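Local coordinates for protein PvdO (Pseudomonas aeruginosa, PDB 5HHA) that binds calcium and, as a periplasmic protein of the formylglycine-generating-enzyme family, probably takes part in maturation of the pyoverdine chromophore, at residues Asn216-Val221 / Asn265-Ala270. Residues are numbered along the deposited sequence; the frame is centred on the assembly and turned at random.
Sequences NVYEWV and NRNNAA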
# COMPACT_ATOMS: atom_id res chain seq x y z
N ASN A 216 1.17 7.18 -5.90
CA ASN A 216 1.40 6.17 -6.92
C ASN A 216 0.15 5.30 -7.12
O ASN A 216 -0.56 5.48 -8.10
CB ASN A 216 2.71 5.39 -6.71
CG ASN A 216 3.44 5.11 -8.01
OD1 ASN A 216 3.05 5.61 -9.06
ND2 ASN A 216 4.52 4.34 -7.94
N VAL A 217 -0.13 4.38 -6.19
CA VAL A 217 -1.34 3.58 -6.24
C VAL A 217 -1.89 3.38 -4.84
O VAL A 217 -1.15 3.36 -3.86
CB VAL A 217 -1.08 2.16 -6.86
CG1 VAL A 217 -0.76 2.25 -8.33
CG2 VAL A 217 0.02 1.40 -6.15
N TYR A 218 -3.21 3.21 -4.77
CA TYR A 218 -3.79 2.57 -3.58
C TYR A 218 -3.26 1.15 -3.44
O TYR A 218 -2.73 0.59 -4.41
CB TYR A 218 -5.31 2.52 -3.72
CG TYR A 218 -6.04 3.72 -3.16
CD1 TYR A 218 -6.44 3.73 -1.83
CD2 TYR A 218 -6.35 4.82 -3.95
CE1 TYR A 218 -7.14 4.80 -1.30
CE2 TYR A 218 -7.06 5.90 -3.41
CZ TYR A 218 -7.43 5.88 -2.08
OH TYR A 218 -8.17 6.91 -1.48
N GLU A 219 -3.45 0.57 -2.27
CA GLU A 219 -2.96 -0.76 -1.97
C GLU A 219 -4.01 -1.56 -1.23
O GLU A 219 -4.59 -1.08 -0.25
CB GLU A 219 -1.75 -0.71 -1.06
CG GLU A 219 -0.53 -0.05 -1.69
CD GLU A 219 0.52 0.31 -0.68
OE1 GLU A 219 0.50 -0.25 0.45
OE2 GLU A 219 1.40 1.15 -1.00
N TRP A 220 -4.20 -2.81 -1.63
CA TRP A 220 -4.98 -3.72 -0.83
C TRP A 220 -4.32 -3.95 0.54
O TRP A 220 -3.10 -4.08 0.63
CB TRP A 220 -5.08 -5.09 -1.50
CG TRP A 220 -5.83 -5.10 -2.78
CD1 TRP A 220 -5.29 -5.24 -4.02
CD2 TRP A 220 -7.25 -4.98 -2.96
NE1 TRP A 220 -6.29 -5.22 -4.96
CE2 TRP A 220 -7.50 -5.06 -4.35
CE3 TRP A 220 -8.34 -4.80 -2.10
CZ2 TRP A 220 -8.77 -4.99 -4.88
CZ3 TRP A 220 -9.61 -4.73 -2.64
CH2 TRP A 220 -9.81 -4.81 -4.02
N VAL A 221 -5.16 -4.02 1.57
CA VAL A 221 -4.77 -4.58 2.87
C VAL A 221 -5.82 -5.62 3.25
O VAL A 221 -6.87 -5.71 2.62
CB VAL A 221 -4.58 -3.50 3.97
CG1 VAL A 221 -3.51 -2.50 3.56
CG2 VAL A 221 -5.88 -2.79 4.25
N ASN A 265 -5.53 8.62 5.80
CA ASN A 265 -6.65 8.48 4.87
C ASN A 265 -7.06 7.02 4.72
O ASN A 265 -6.18 6.16 4.58
CB ASN A 265 -6.28 9.06 3.50
CG ASN A 265 -7.52 9.34 2.62
OD1 ASN A 265 -7.91 8.54 1.79
ND2 ASN A 265 -8.09 10.48 2.79
N ARG A 266 -8.36 6.76 4.67
CA ARG A 266 -8.88 5.40 4.54
C ARG A 266 -9.76 5.32 3.31
O ARG A 266 -10.34 6.32 2.89
CB ARG A 266 -9.73 5.01 5.77
CG ARG A 266 -9.02 5.21 7.08
CD ARG A 266 -9.89 4.85 8.27
NE ARG A 266 -9.92 3.39 8.42
CZ ARG A 266 -10.81 2.73 9.16
NH1 ARG A 266 -11.77 3.38 9.81
NH2 ARG A 266 -10.73 1.41 9.26
N ASN A 267 -9.90 4.13 2.73
CA ASN A 267 -10.85 3.91 1.65
C ASN A 267 -11.15 2.42 1.61
O ASN A 267 -10.60 1.65 2.40
CB ASN A 267 -10.26 4.44 0.33
CG ASN A 267 -11.34 4.84 -0.67
OD1 ASN A 267 -12.50 4.47 -0.57
ND2 ASN A 267 -10.94 5.60 -1.66
N ASN A 268 -12.02 2.02 0.71
CA ASN A 268 -12.48 0.63 0.66
C ASN A 268 -12.85 0.26 -0.77
O ASN A 268 -13.01 1.12 -1.62
CB ASN A 268 -13.66 0.40 1.62
CG ASN A 268 -14.90 1.16 1.22
OD1 ASN A 268 -15.23 2.19 1.81
ND2 ASN A 268 -15.55 0.69 0.18
N ALA A 269 -12.93 -1.03 -1.02
CA ALA A 269 -13.34 -1.55 -2.32
C ALA A 269 -13.97 -2.91 -2.06
O ALA A 269 -13.68 -3.55 -1.06
CB ALA A 269 -12.14 -1.68 -3.25
N ALA A 270 -14.80 -3.39 -2.97
CA ALA A 270 -15.22 -4.79 -2.90
C ALA A 270 -14.01 -5.64 -3.24
O ALA A 270 -13.21 -5.27 -4.13
CB ALA A 270 -16.34 -5.05 -3.89
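Within the mixed sheet of this formylglycine-generating-enzyme-like fold, strands 218-221 and 266-269 both pair with strand 247-251, and they meet across it through Tyr218 and Trp220 on one side and Asn267 and Ala269 on the other. The backbones lie too far apart to bond, with CA of Tyr218 8.9 Å from CA of Asn267, so long aromatic side chains span the gap. With CG anti to the backbone N (chi1 -154°), Asn267 carries its amide toward Tyr218, and ND2 of Asn267 donates to OH of Tyr218 at 3.1 Å, a nearly straight bond (164°) with the hydroxyl close to the amide plane. CB of Asn267 packs 3.5 Å from CE1 of Tyr218. Asparagine suits this place because its amide also offers an acceptor: OD1 of Asn267 takes the N-H of Asn268 in a bent bond, the donor tilted from the carbonyl plane. Two residues on, CH2 of Trp220 lies 4.0 Å from CB of Ala269, whose small methyl approaches the six-membered ring obliquely, while O of Ala270 lies at the ring edge. The indole NE1 of Trp220 is hydrogen-bonded to O of Val129. Tyr218 and Trp220 both rest on Ile249 of the intervening strand; Trp220 also packs against helix 131-145, and strand 278-285 runs parallel to 218-221.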